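Local coordinates for protein BIM1 (Saccharomyces cerevisiae, PDB 2QJX) that binds microtubules, including their plus ends, and is represented here by its calponin homology domain, at residues K28-C33 against D97-L102; A38-M43 against K70-C75; D44-D49 against K106-R111; N53-N58 against Q66-I71. All coordinates share one frame; numbering follows the deposited sequence.

All four contacts lie within the single calponin homology domain, an all-helical unit. Helix 95-112 takes part in interactions 1 and 3, whose centres are about 17 Å apart: near its start it meets the 28-33 segment, and further along it meets the end of helix 37-47. That helix also pairs with helix 62-78 in interaction 2, centred about 10 Å from the centre of interaction 3. The centre of interaction 4 lies about 8 Å from that of interaction 2, and the two share Lys70 and Ile71. Interactions 1 and 2 touch through Tyr39 and Asn98. Along the chain, the segments of interactions 1 and 3 alternate, and interactions 2 and 4 fall between the two segments of interaction 1, tying distant sequence into one compact domain.

Interaction 1. Residues K28-C33 against D97-L102; sequences KKIEEC and DNLEFL
Asn98 is the first residue of 97-102 to meet the 28-33 segment. Its CB lies 3.9 Å from CG2 of Ile30, while its amide group sits beside the backbone of Cys33, with OD1 3.7 Å from Cys33 O. That amide is spoken for by other partners: OD1 pairs with the hydroxyl of Tyr39, and ND2 gives hydrogen bonds to the carbonyl oxygens of Leu90 and Lys94. Leu99 comes next and takes part mainly through its backbone. CG2 of Ile30 presses against the helix here, 3.5 Å from Leu99 N, and its contact with the leucine side chain is looser, 4.2 Å to CB. The two branches of Ile30 divide the work: CG2 stands opposite the backbone N and rests on the turn of Asn98 and Leu99, whereas CG1 carries CD1 onward to Leu102. There CD1 of Ile30 is 3.9 Å from CD2 of Leu102, and the two side chains slant across one another. The same CD2 methyl also receives Cys33 SG, at 4.3 Å. No hydrogen bond crosses between the segments, so apolar packing carries this buried contact. The 3-10 segment that begins at Ile30, in the connection between helices 12-23 and 37-47, thus packs against helix 95-112, while helix 12-23 adds Leu16 against Ile30, Leu19 against Cys33 and Leu15 against Leu99.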
loop_
_atom_site.group_PDB
_atom_site.type_symbol
_atom_site.label_atom_id
_atom_site.label_comp_id
_atom_site.label_asym_id
_atom_site.label_seq_id
_atom_site.Cartn_x
_atom_site.Cartn_y
_atom_site.Cartn_z
ATOM N N LYS A 28 -7.418 -5.967 -10.307
ATOM C CA LYS A 28 -8.776 -6.414 -10.610
ATOM C C LYS A 28 -9.476 -6.920 -9.354
ATOM O O LYS A 28 -10.707 -6.940 -9.278
ATOM C CB LYS A 28 -8.750 -7.531 -11.659
ATOM C CG LYS A 28 -8.095 -7.152 -12.974
ATOM C CD LYS A 28 -8.756 -5.947 -13.609
ATOM C CE LYS A 28 -8.125 -5.622 -14.952
ATOM N NZ LYS A 28 -8.646 -4.349 -15.517
ATOM N N LYS A 29 -8.689 -7.328 -8.367
ATOM C CA LYS A 29 -9.235 -7.853 -7.123
ATOM C C LYS A 29 -8.532 -7.290 -5.901
ATOM O O LYS A 29 -7.331 -7.037 -5.928
ATOM C CB LYS A 29 -9.111 -9.379 -7.097
ATOM C CG LYS A 29 -9.821 -10.079 -8.238
ATOM C CD LYS A 29 -9.706 -11.597 -8.113
ATOM C CE LYS A 29 -8.259 -12.058 -8.205
ATOM N NZ LYS A 29 -8.151 -13.551 -8.215
ATOM N N ILE A 30 -9.294 -7.109 -4.826
ATOM C CA ILE A 30 -8.754 -6.596 -3.576
ATOM C C ILE A 30 -7.614 -7.486 -3.095
ATOM O O ILE A 30 -6.634 -7.001 -2.530
ATOM C CB ILE A 30 -9.841 -6.556 -2.475
ATOM C CG1 ILE A 30 -10.892 -5.500 -2.816
ATOM C CG2 ILE A 30 -9.206 -6.292 -1.120
ATOM C CD1 ILE A 30 -10.358 -4.091 -2.868
ATOM N N GLU A 31 -7.754 -8.793 -3.315
ATOM C CA GLU A 31 -6.741 -9.759 -2.898
ATOM C C GLU A 31 -5.326 -9.420 -3.365
ATOM O O GLU A 31 -4.348 -9.777 -2.702
ATOM C CB GLU A 31 -7.102 -11.169 -3.391
ATOM C CG GLU A 31 -8.324 -11.782 -2.715
ATOM C CD GLU A 31 -9.623 -11.517 -3.458
ATOM O OE1 GLU A 31 -9.866 -10.361 -3.864
ATOM O OE2 GLU A 31 -10.413 -12.473 -3.625
ATOM N N GLU A 32 -5.216 -8.745 -4.503
ATOM C CA GLU A 32 -3.909 -8.380 -5.046
ATOM C C GLU A 32 -3.144 -7.426 -4.139
ATOM O O GLU A 32 -1.929 -7.297 -4.252
ATOM C CB GLU A 32 -4.065 -7.760 -6.436
ATOM C CG GLU A 32 -4.581 -8.745 -7.481
ATOM C CD GLU A 32 -4.864 -8.089 -8.814
ATOM O OE1 GLU A 32 -3.906 -7.611 -9.463
ATOM O OE2 GLU A 32 -6.048 -8.048 -9.212
ATOM N N CYS A 33 -3.853 -6.751 -3.241
ATOM C CA CYS A 33 -3.192 -5.833 -2.319
ATOM C C CYS A 33 -2.446 -6.597 -1.236
ATOM O O CYS A 33 -1.694 -6.017 -0.457
ATOM C CB CYS A 33 -4.210 -4.900 -1.670
ATOM S SG CYS A 33 -4.934 -3.723 -2.809
ATOM N N ASP A 97 -9.533 -9.372 4.969
ATOM C CA ASP A 97 -8.479 -8.686 5.712
ATOM C C ASP A 97 -7.907 -7.503 4.931
ATOM O O ASP A 97 -7.706 -6.419 5.479
ATOM C CB ASP A 97 -7.359 -9.670 6.049
ATOM C CG ASP A 97 -7.860 -10.886 6.812
ATOM O OD1 ASP A 97 -8.032 -10.799 8.044
ATOM O OD2 ASP A 97 -8.095 -11.930 6.172
ATOM N N ASN A 98 -7.643 -7.720 3.650
ATOM C CA ASN A 98 -7.099 -6.667 2.804
ATOM C C ASN A 98 -8.127 -5.592 2.505
ATOM O O ASN A 98 -7.784 -4.417 2.376
ATOM C CB ASN A 98 -6.545 -7.280 1.526
ATOM C CG ASN A 98 -5.222 -7.966 1.760
ATOM O OD1 ASN A 98 -4.205 -7.303 1.955
ATOM N ND2 ASN A 98 -5.226 -9.297 1.768
ATOM N N LEU A 99 -9.389 -5.991 2.399
ATOM C CA LEU A 99 -10.451 -5.028 2.157
ATOM C C LEU A 99 -10.458 -4.030 3.313
ATOM O O LEU A 99 -10.470 -2.812 3.106
ATOM C CB LEU A 99 -11.813 -5.726 2.090
ATOM C CG LEU A 99 -12.996 -4.755 1.978
ATOM C CD1 LEU A 99 -13.000 -4.109 0.596
ATOM C CD2 LEU A 99 -14.301 -5.490 2.216
ATOM N N GLU A 100 -10.445 -4.559 4.532
ATOM C CA GLU A 100 -10.467 -3.730 5.733
ATOM C C GLU A 100 -9.248 -2.826 5.871
ATOM O O GLU A 100 -9.372 -1.669 6.265
ATOM C CB GLU A 100 -10.590 -4.612 6.982
ATOM C CG GLU A 100 -11.953 -5.272 7.134
ATOM C CD GLU A 100 -12.028 -6.198 8.338
ATOM O OE1 GLU A 100 -11.503 -5.830 9.411
ATOM O OE2 GLU A 100 -12.625 -7.288 8.214
ATOM N N PHE A 101 -8.070 -3.347 5.548
ATOM C CA PHE A 101 -6.859 -2.542 5.662
ATOM C C PHE A 101 -6.866 -1.424 4.622
ATOM O O PHE A 101 -6.489 -0.288 4.920
ATOM C CB PHE A 101 -5.616 -3.426 5.494
ATOM C CG PHE A 101 -4.343 -2.769 5.945
ATOM C CD1 PHE A 101 -4.159 -2.428 7.282
ATOM C CD2 PHE A 101 -3.336 -2.474 5.034
ATOM C CE1 PHE A 101 -2.988 -1.800 7.707
ATOM C CE2 PHE A 101 -2.162 -1.846 5.447
ATOM C CZ PHE A 101 -1.989 -1.509 6.789
ATOM N N LEU A 102 -7.297 -1.738 3.404
ATOM C CA LEU A 102 -7.349 -0.730 2.350
ATOM C C LEU A 102 -8.364 0.354 2.707
ATOM O O LEU A 102 -8.150 1.535 2.418
ATOM C CB LEU A 102 -7.719 -1.367 1.009
ATOM C CG LEU A 102 -7.721 -0.426 -0.198
ATOM C CD1 LEU A 102 -6.335 0.195 -0.378
ATOM C CD2 LEU A 102 -8.129 -1.195 -1.447
#

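Interaction 2. Residues A38-M43 against K70-C75; sequences AYCQIM and KILQSC
Leu72 pushes its two methyls against helix 37-47, overlapping Tyr39 and the selenomethionine at Met43. This is helix-to-helix packing in the core of the calponin homology fold: segments 38-43 and 70-75 run in nearly the same direction, 30° apart, with their axes 9.3 Å from each other. The CG of Leu72 is anti to its backbone N (chi1 -174°), which brings the branched end closer to the other helix than its CB bond alone would suggest. CD1 then reaches CG of Met43 at 3.7 Å and lies equally close to the carbonyl oxygen of Tyr39, while CD2 meets CB of Tyr39. The leucine and selenomethionine side chains cross at about a right angle. Cys40 lies alongside, its SG 3.9 Å from CG2 of Ile71 and also near CB of Leu72. Phe101 of helix 95-112 packs on Leu72 and meets the Tyr39 ring edge-to-face, bringing a third helix into the same core. One turn further on, Met43 bends at its second and third torsions (chi2 -60°, chi3 -88°), and its CE ends 3.9 Å from SG of Cys75.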
loop_
_atom_site.group_PDB
_atom_site.type_symbol
_atom_site.label_atom_id
_atom_site.label_comp_id
_atom_site.label_asym_id
_atom_site.label_seq_id
_atom_site.Cartn_x
_atom_site.Cartn_y
_atom_site.Cartn_z
ATOM N N ALA A 38 1.292 -1.995 -2.847
ATOM C CA ALA A 38 0.404 -0.841 -2.948
ATOM C C ALA A 38 0.284 -0.115 -1.609
ATOM O O ALA A 38 0.266 1.116 -1.567
ATOM C CB ALA A 38 -0.982 -1.280 -3.437
ATOM N N TYR A 39 0.193 -0.872 -0.517
ATOM C CA TYR A 39 0.087 -0.270 0.813
ATOM C C TYR A 39 1.286 0.640 1.064
ATOM O O TYR A 39 1.140 1.763 1.557
ATOM C CB TYR A 39 0.039 -1.360 1.889
ATOM C CG TYR A 39 -1.177 -2.257 1.820
ATOM C CD1 TYR A 39 -1.147 -3.539 2.369
ATOM C CD2 TYR A 39 -2.356 -1.831 1.207
ATOM C CE1 TYR A 39 -2.256 -4.379 2.303
ATOM C CE2 TYR A 39 -3.476 -2.660 1.140
ATOM C CZ TYR A 39 -3.417 -3.933 1.687
ATOM O OH TYR A 39 -4.514 -4.764 1.605
ATOM N N CYS A 40 2.475 0.145 0.734
ATOM C CA CYS A 40 3.691 0.926 0.914
ATOM C C CYS A 40 3.617 2.225 0.131
ATOM O O CYS A 40 3.934 3.286 0.662
ATOM C CB CYS A 40 4.921 0.150 0.430
ATOM S SG CYS A 40 5.497 -1.132 1.553
ATOM N N GLN A 41 3.216 2.145 -1.135
ATOM C CA GLN A 41 3.162 3.357 -1.939
ATOM C C GLN A 41 2.070 4.330 -1.529
ATOM O O GLN A 41 2.202 5.533 -1.755
ATOM C CB GLN A 41 3.054 3.046 -3.433
ATOM C CG GLN A 41 3.131 4.325 -4.268
ATOM C CD GLN A 41 3.620 4.107 -5.674
ATOM O OE1 GLN A 41 3.279 3.114 -6.316
ATOM N NE2 GLN A 41 4.410 5.049 -6.176
ATOM N N ILE A 42 0.985 3.838 -0.941
ATOM C CA ILE A 42 -0.044 4.766 -0.486
ATOM C C ILE A 42 0.619 5.595 0.614
ATOM O O ILE A 42 0.462 6.818 0.675
ATOM C CB ILE A 42 -1.270 4.044 0.100
ATOM C CG1 ILE A 42 -2.049 3.358 -1.022
ATOM C CG2 ILE A 42 -2.175 5.045 0.814
ATOM C CD1 ILE A 42 -3.289 2.640 -0.548
HETATM N N MSE A 43 1.374 4.927 1.479
HETATM C CA MSE A 43 2.063 5.637 2.550
HETATM C C MSE A 43 3.122 6.577 1.969
HETATM O O MSE A 43 3.386 7.643 2.529
HETATM C CB MSE A 43 2.701 4.648 3.526
HETATM C CG MSE A 43 1.685 3.816 4.313
HETATM SE SE MSE A 43 0.468 4.865 5.417
HETATM C CE MSE A 43 1.529 4.965 7.028
ATOM N N LYS A 70 7.589 -5.429 6.021
ATOM C CA LYS A 70 8.537 -4.933 7.006
ATOM C C LYS A 70 8.803 -3.452 6.724
ATOM O O LYS A 70 8.995 -2.655 7.646
ATOM C CB LYS A 70 9.818 -5.770 6.972
ATOM C CG LYS A 70 9.574 -7.158 7.557
ATOM C CD LYS A 70 10.821 -8.017 7.665
ATOM C CE LYS A 70 10.483 -9.335 8.364
ATOM N NZ LYS A 70 11.609 -10.311 8.352
ATOM N N ILE A 71 8.784 -3.084 5.448
ATOM C CA ILE A 71 8.976 -1.691 5.051
ATOM C C ILE A 71 7.757 -0.896 5.511
ATOM O O ILE A 71 7.894 0.220 6.014
ATOM C CB ILE A 71 9.131 -1.561 3.513
ATOM C CG1 ILE A 71 10.511 -2.071 3.086
ATOM C CG2 ILE A 71 8.944 -0.098 3.080
ATOM C CD1 ILE A 71 10.686 -2.239 1.567
ATOM N N LEU A 72 6.566 -1.473 5.343
ATOM C CA LEU A 72 5.330 -0.809 5.759
ATOM C C LEU A 72 5.315 -0.643 7.276
ATOM O O LEU A 72 4.978 0.424 7.798
ATOM C CB LEU A 72 4.105 -1.627 5.326
ATOM C CG LEU A 72 2.738 -0.986 5.576
ATOM C CD1 LEU A 72 2.563 0.196 4.640
ATOM C CD2 LEU A 72 1.620 -2.007 5.341
ATOM N N GLN A 73 5.682 -1.700 7.991
ATOM C CA GLN A 73 5.705 -1.632 9.443
ATOM C C GLN A 73 6.696 -0.586 9.934
ATOM O O GLN A 73 6.416 0.130 10.894
ATOM C CB GLN A 73 6.033 -3.005 10.037
ATOM C CG GLN A 73 4.821 -3.926 10.104
ATOM C CD GLN A 73 5.161 -5.325 10.573
ATOM O OE1 GLN A 73 4.458 -5.902 11.403
ATOM N NE2 GLN A 73 6.236 -5.886 10.031
ATOM N N SER A 74 7.848 -0.498 9.272
ATOM C CA SER A 74 8.869 0.475 9.643
ATOM C C SER A 74 8.356 1.892 9.446
ATOM O O SER A 74 8.682 2.790 10.224
ATOM C CB SER A 74 10.135 0.258 8.816
ATOM O OG SER A 74 10.789 -0.920 9.248
ATOM N N CYS A 75 7.559 2.091 8.400
ATOM C CA CYS A 75 6.976 3.399 8.131
ATOM C C CYS A 75 6.028 3.770 9.270
ATOM O O CYS A 75 6.074 4.891 9.785
ATOM C CB CYS A 75 6.208 3.381 6.806
ATOM S SG CYS A 75 5.349 4.921 6.426
#

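Interaction 3. Residues D44-D49 against K106-R111; sequences DSIYGD and KKHWIR
Tyr47 and His108 meet through a hydrogen bond, OH to NE2 at 2.8 Å, in which either may be the donor. The imidazole nitrogen lies at the edge of the phenol, near its plane, and the two side chains cross at about a right angle. With chi1 at -166°, the imidazole of His108 is carried out opposite the backbone N, which brings NE2 to the tyrosine hydroxyl. Beside this pair, Ile46 stretches out (chi2 173°) and sets CD1 3.4 Å from CA of Trp109, with CG1 3.7 Å from indole CD1. Its other branch, CG2, sits over one face of the Tyr47 ring, offset toward the rim. Ser45 OG comes to the indole edge, 3.4 Å from Trp109 CD1, while hydrogen-bonding the carbonyl of Ile42. A leucine in place of His108 would probably leave the Tyr47 hydroxyl without this polar partner. Together these contacts join the C-terminal part of helix 37-47 to helix 95-112, a helix-helix interface of the calponin homology domain.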
loop_
_atom_site.group_PDB
_atom_site.type_symbol
_atom_site.label_atom_id
_atom_site.label_comp_id
_atom_site.label_asym_id
_atom_site.label_seq_id
_atom_site.Cartn_x
_atom_site.Cartn_y
_atom_site.Cartn_z
ATOM N N ASP A 44 3.727 6.200 0.846
ATOM C CA ASP A 44 4.730 7.072 0.232
ATOM C C ASP A 44 4.062 8.338 -0.299
ATOM O O ASP A 44 4.625 9.428 -0.199
ATOM C CB ASP A 44 5.469 6.361 -0.915
ATOM C CG ASP A 44 6.669 7.162 -1.425
ATOM O OD1 ASP A 44 7.548 7.488 -0.601
ATOM O OD2 ASP A 44 6.744 7.462 -2.643
ATOM N N SER A 45 2.861 8.213 -0.855
ATOM C CA SER A 45 2.173 9.396 -1.380
ATOM C C SER A 45 1.897 10.405 -0.258
ATOM O O SER A 45 1.857 11.616 -0.488
ATOM C CB SER A 45 0.853 9.005 -2.057
ATOM O OG SER A 45 -0.098 8.533 -1.118
ATOM N N ILE A 46 1.724 9.900 0.961
ATOM C CA ILE A 46 1.454 10.753 2.115
ATOM C C ILE A 46 2.714 11.283 2.808
ATOM O O ILE A 46 2.800 12.473 3.131
ATOM C CB ILE A 46 0.632 10.008 3.190
ATOM C CG1 ILE A 46 -0.682 9.494 2.593
ATOM C CG2 ILE A 46 0.356 10.948 4.362
ATOM C CD1 ILE A 46 -1.474 8.599 3.536
ATOM N N TYR A 47 3.686 10.405 3.044
ATOM C CA TYR A 47 4.907 10.803 3.739
ATOM C C TYR A 47 6.128 11.028 2.863
ATOM O O TYR A 47 7.024 11.788 3.227
ATOM C CB TYR A 47 5.230 9.786 4.831
ATOM C CG TYR A 47 4.109 9.645 5.833
ATOM C CD1 TYR A 47 3.100 8.697 5.654
ATOM C CD2 TYR A 47 4.019 10.505 6.927
ATOM C CE1 TYR A 47 2.032 8.612 6.539
ATOM C CE2 TYR A 47 2.952 10.429 7.814
ATOM C CZ TYR A 47 1.962 9.484 7.615
ATOM O OH TYR A 47 0.891 9.426 8.472
ATOM N N GLY A 48 6.164 10.351 1.723
ATOM C CA GLY A 48 7.261 10.500 0.788
ATOM C C GLY A 48 8.648 10.108 1.252
ATOM O O GLY A 48 9.630 10.572 0.675
ATOM N N ASP A 49 8.751 9.268 2.278
ATOM C CA ASP A 49 10.066 8.855 2.758
ATOM C C ASP A 49 10.230 7.338 2.782
ATOM O O ASP A 49 11.079 6.807 3.492
ATOM C CB ASP A 49 10.351 9.452 4.150
ATOM C CG ASP A 49 9.471 8.871 5.245
ATOM O OD1 ASP A 49 8.520 8.124 4.939
ATOM O OD2 ASP A 49 9.739 9.171 6.427
ATOM N N LYS A 106 -7.293 4.293 2.951
ATOM C CA LYS A 106 -7.914 5.371 2.199
ATOM C C LYS A 106 -8.290 6.516 3.136
ATOM O O LYS A 106 -8.135 7.686 2.789
ATOM C CB LYS A 106 -9.164 4.885 1.461
ATOM C CG LYS A 106 -9.801 6.000 0.638
ATOM C CD LYS A 106 -11.016 5.552 -0.136
ATOM C CE LYS A 106 -11.526 6.696 -1.002
ATOM N NZ LYS A 106 -12.743 6.325 -1.762
ATOM N N LYS A 107 -8.774 6.175 4.325
ATOM C CA LYS A 107 -9.168 7.190 5.301
ATOM C C LYS A 107 -7.949 7.955 5.782
ATOM O O LYS A 107 -8.001 9.177 5.960
ATOM C CB LYS A 107 -9.883 6.539 6.488
ATOM C CG LYS A 107 -11.320 6.101 6.190
ATOM C CD LYS A 107 -11.402 5.421 4.833
ATOM C CE LYS A 107 -12.669 4.596 4.644
ATOM N NZ LYS A 107 -12.581 3.835 3.365
ATOM N N HIS A 108 -6.854 7.230 5.994
ATOM C CA HIS A 108 -5.612 7.843 6.441
ATOM C C HIS A 108 -5.118 8.815 5.365
ATOM O O HIS A 108 -4.677 9.929 5.670
ATOM C CB HIS A 108 -4.552 6.768 6.688
ATOM C CG HIS A 108 -3.364 7.261 7.453
ATOM N ND1 HIS A 108 -3.440 7.651 8.772
ATOM C CD2 HIS A 108 -2.074 7.435 7.082
ATOM C CE1 HIS A 108 -2.246 8.041 9.182
ATOM N NE2 HIS A 108 -1.399 7.919 8.175
ATOM N N TRP A 109 -5.198 8.383 4.108
ATOM C CA TRP A 109 -4.782 9.202 2.968
ATOM C C TRP A 109 -5.636 10.475 2.895
ATOM O O TRP A 109 -5.116 11.583 2.748
ATOM C CB TRP A 109 -4.944 8.398 1.669
ATOM C CG TRP A 109 -4.518 9.129 0.437
ATOM C CD1 TRP A 109 -3.250 9.254 -0.043
ATOM C CD2 TRP A 109 -5.364 9.847 -0.471
ATOM N NE1 TRP A 109 -3.249 10.003 -1.197
ATOM C CE2 TRP A 109 -4.535 10.380 -1.481
ATOM C CE3 TRP A 109 -6.742 10.089 -0.528
ATOM C CZ2 TRP A 109 -5.039 11.144 -2.542
ATOM C CZ3 TRP A 109 -7.247 10.847 -1.584
ATOM C CH2 TRP A 109 -6.394 11.364 -2.577
ATOM N N ILE A 110 -6.949 10.313 2.998
ATOM C CA ILE A 110 -7.852 11.457 2.951
ATOM C C ILE A 110 -7.492 12.485 4.013
ATOM O O ILE A 110 -7.433 13.684 3.740
ATOM C CB ILE A 110 -9.315 11.017 3.168
ATOM C CG1 ILE A 110 -9.809 10.266 1.933
ATOM C CG2 ILE A 110 -10.194 12.230 3.465
ATOM C CD1 ILE A 110 -11.195 9.691 2.075
ATOM N N ARG A 111 -7.233 12.007 5.224
ATOM C CA ARG A 111 -6.904 12.887 6.335
ATOM C C ARG A 111 -5.500 13.486 6.329
ATOM O O ARG A 111 -5.307 14.603 6.815
ATOM C CB ARG A 111 -7.131 12.150 7.659
ATOM C CG ARG A 111 -6.809 12.974 8.897
ATOM C CD ARG A 111 -7.180 12.227 10.167
ATOM N NE ARG A 111 -6.891 13.008 11.367
ATOM C CZ ARG A 111 -7.133 12.593 12.606
ATOM N NH1 ARG A 111 -7.674 11.397 12.814
ATOM N NH2 ARG A 111 -6.836 13.370 13.639
#

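Interaction 4. Residues N53-N58 against Q66-I71; sequences NRVKFN and QTNYKI
Segment 53-58 leaves a short 3-10 turn at Arg54 and passes through an inverse gamma turn centred on Lys56, coming nearest to segment 66-71 of helix 62-78 where the CA atoms of Val55 and Asn68 are 5.5 Å apart. The Asn68 amide bonds to both backbone polar groups of Lys56. Its OD1 accepts the Lys56 N-H at 2.8 Å, in the carbonyl plane and on a lone pair, while its ND2 donates to Lys56 O at 3.1 Å from above the plane of that carbonyl. With CG beside its own backbone N (chi1 -65°), the end of Asn68 comes nearer the loop than its CB does, and the paired bonds fix which end of the amide faces which. ND2 has a further acceptor in the carbonyl of Thr35. With alanine in place of Asn68, the Lys56 N-H and carbonyl would probably lose these partners and the turn would be freer to shift. Next to the amide, CG1 of Val55 lies 3.6 Å from Asn68 OD1. Val55 CG2 meets CD1 of Ile71 at 3.8 Å, and the same Ile71 methyl reaches the Arg54 carbonyl oxygen, which also has Thr67 CG2 nearby. The loop therefore follows one side of helix 62-78; Ala37 of helix 37-47 touches both Asn68 and Phe57, and Arg127 at the chain end hydrogen-bonds to the carbonyl of Val55.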
loop_
_atom_site.group_PDB
_atom_site.type_symbol
_atom_site.label_atom_id
_atom_site.label_comp_id
_atom_site.label_asym_id
_atom_site.label_seq_id
_atom_site.Cartn_x
_atom_site.Cartn_y
_atom_site.Cartn_z
ATOM N N ASN A 53 12.600 2.063 -3.900
ATOM C CA ASN A 53 13.459 1.213 -4.716
ATOM C C ASN A 53 13.551 -0.196 -4.148
ATOM O O ASN A 53 13.839 -1.149 -4.870
ATOM C CB ASN A 53 14.886 1.769 -4.792
ATOM C CG ASN A 53 14.964 3.127 -5.444
ATOM O OD1 ASN A 53 14.065 3.542 -6.172
ATOM N ND2 ASN A 53 16.067 3.825 -5.202
ATOM N N ARG A 54 13.308 -0.326 -2.847
ATOM C CA ARG A 54 13.422 -1.625 -2.192
ATOM C C ARG A 54 12.099 -2.356 -2.007
ATOM O O ARG A 54 12.061 -3.510 -1.559
ATOM C CB ARG A 54 14.163 -1.441 -0.861
ATOM C CG ARG A 54 15.636 -1.071 -1.067
ATOM C CD ARG A 54 16.287 -0.565 0.211
ATOM N NE ARG A 54 16.439 0.887 0.191
ATOM C CZ ARG A 54 16.446 1.654 1.279
ATOM N NH1 ARG A 54 16.310 1.108 2.478
ATOM N NH2 ARG A 54 16.576 2.970 1.167
ATOM N N VAL A 55 11.015 -1.680 -2.362
ATOM C CA VAL A 55 9.692 -2.276 -2.291
ATOM C C VAL A 55 9.582 -3.153 -3.532
ATOM O O VAL A 55 9.862 -2.694 -4.640
ATOM C CB VAL A 55 8.588 -1.196 -2.336
ATOM C CG1 VAL A 55 7.211 -1.849 -2.472
ATOM C CG2 VAL A 55 8.650 -0.346 -1.078
ATOM N N LYS A 56 9.215 -4.417 -3.349
ATOM C CA LYS A 56 9.059 -5.333 -4.473
ATOM C C LYS A 56 7.663 -5.065 -5.004
ATOM O O LYS A 56 6.692 -5.732 -4.632
ATOM C CB LYS A 56 9.192 -6.784 -4.005
ATOM C CG LYS A 56 10.523 -7.086 -3.326
ATOM C CD LYS A 56 11.692 -6.776 -4.248
ATOM C CE LYS A 56 13.022 -6.831 -3.518
ATOM N NZ LYS A 56 14.141 -6.341 -4.374
ATOM N N PHE A 57 7.572 -4.071 -5.881
ATOM C CA PHE A 57 6.292 -3.662 -6.418
ATOM C C PHE A 57 5.538 -4.696 -7.226
ATOM O O PHE A 57 4.324 -4.837 -7.077
ATOM C CB PHE A 57 6.446 -2.385 -7.244
ATOM C CG PHE A 57 5.243 -1.514 -7.186
ATOM C CD1 PHE A 57 4.977 -0.762 -6.045
ATOM C CD2 PHE A 57 4.315 -1.520 -8.220
ATOM C CE1 PHE A 57 3.805 -0.037 -5.927
ATOM C CE2 PHE A 57 3.132 -0.795 -8.113
ATOM C CZ PHE A 57 2.876 -0.051 -6.962
ATOM N N ASN A 58 6.247 -5.419 -8.084
ATOM C CA ASN A 58 5.623 -6.440 -8.907
ATOM C C ASN A 58 6.083 -7.821 -8.449
ATOM O O ASN A 58 6.612 -8.602 -9.229
ATOM C CB ASN A 58 5.981 -6.197 -10.376
ATOM C CG ASN A 58 5.448 -4.869 -10.884
ATOM O OD1 ASN A 58 4.237 -4.683 -11.015
ATOM N ND2 ASN A 58 6.351 -3.929 -11.156
ATOM N N GLN A 66 6.885 -10.287 2.279
ATOM C CA GLN A 66 7.351 -10.102 3.648
ATOM C C GLN A 66 8.195 -8.841 3.775
ATOM O O GLN A 66 8.089 -8.114 4.768
ATOM C CB GLN A 66 8.164 -11.313 4.109
ATOM C CG GLN A 66 8.200 -11.477 5.624
ATOM C CD GLN A 66 6.871 -11.958 6.193
ATOM O OE1 GLN A 66 6.372 -13.022 5.822
ATOM N NE2 GLN A 66 6.296 -11.178 7.100
ATOM N N THR A 67 9.035 -8.594 2.772
ATOM C CA THR A 67 9.895 -7.417 2.746
ATOM C C THR A 67 9.045 -6.157 2.648
ATOM O O THR A 67 9.333 -5.148 3.297
ATOM C CB THR A 67 10.865 -7.461 1.545
ATOM O OG1 THR A 67 11.871 -8.450 1.784
ATOM C CG2 THR A 67 11.532 -6.105 1.332
ATOM N N ASN A 68 7.995 -6.212 1.836
ATOM C CA ASN A 68 7.122 -5.057 1.689
ATOM C C ASN A 68 6.462 -4.730 3.014
ATOM O O ASN A 68 6.369 -3.568 3.404
ATOM C CB ASN A 68 6.054 -5.315 0.626
ATOM C CG ASN A 68 6.647 -5.493 -0.752
ATOM O OD1 ASN A 68 7.771 -5.060 -1.010
ATOM N ND2 ASN A 68 5.891 -6.112 -1.651
ATOM N N TYR A 69 6.013 -5.758 3.720
ATOM C CA TYR A 69 5.369 -5.534 5.002
ATOM C C TYR A 69 6.328 -5.022 6.075
ATOM O O TYR A 69 5.935 -4.248 6.945
ATOM C CB TYR A 69 4.649 -6.803 5.462
ATOM C CG TYR A 69 3.334 -6.991 4.748
ATOM C CD1 TYR A 69 3.176 -7.968 3.763
ATOM C CD2 TYR A 69 2.261 -6.144 5.014
ATOM C CE1 TYR A 69 1.979 -8.086 3.059
ATOM C CE2 TYR A 69 1.064 -6.254 4.317
ATOM C CZ TYR A 69 0.930 -7.223 3.343
ATOM O OH TYR A 69 -0.252 -7.309 2.645
ATOM N N LYS A 70 7.589 -5.429 6.021
ATOM C CA LYS A 70 8.537 -4.933 7.006
ATOM C C LYS A 70 8.803 -3.452 6.724
ATOM O O LYS A 70 8.995 -2.655 7.646
ATOM C CB LYS A 70 9.818 -5.770 6.972
ATOM C CG LYS A 70 9.574 -7.158 7.557
ATOM C CD LYS A 70 10.821 -8.017 7.665
ATOM C CE LYS A 70 10.483 -9.335 8.364
ATOM N NZ LYS A 70 11.609 -10.311 8.352
ATOM N N ILE A 71 8.784 -3.084 5.448
ATOM C CA ILE A 71 8.976 -1.691 5.051
ATOM C C ILE A 71 7.757 -0.896 5.511
ATOM O O ILE A 71 7.894 0.220 6.014
ATOM C CB ILE A 71 9.131 -1.561 3.513
ATOM C CG1 ILE A 71 10.511 -2.071 3.086
ATOM C CG2 ILE A 71 8.944 -0.098 3.080
ATOM C CD1 ILE A 71 10.686 -2.239 1.567
#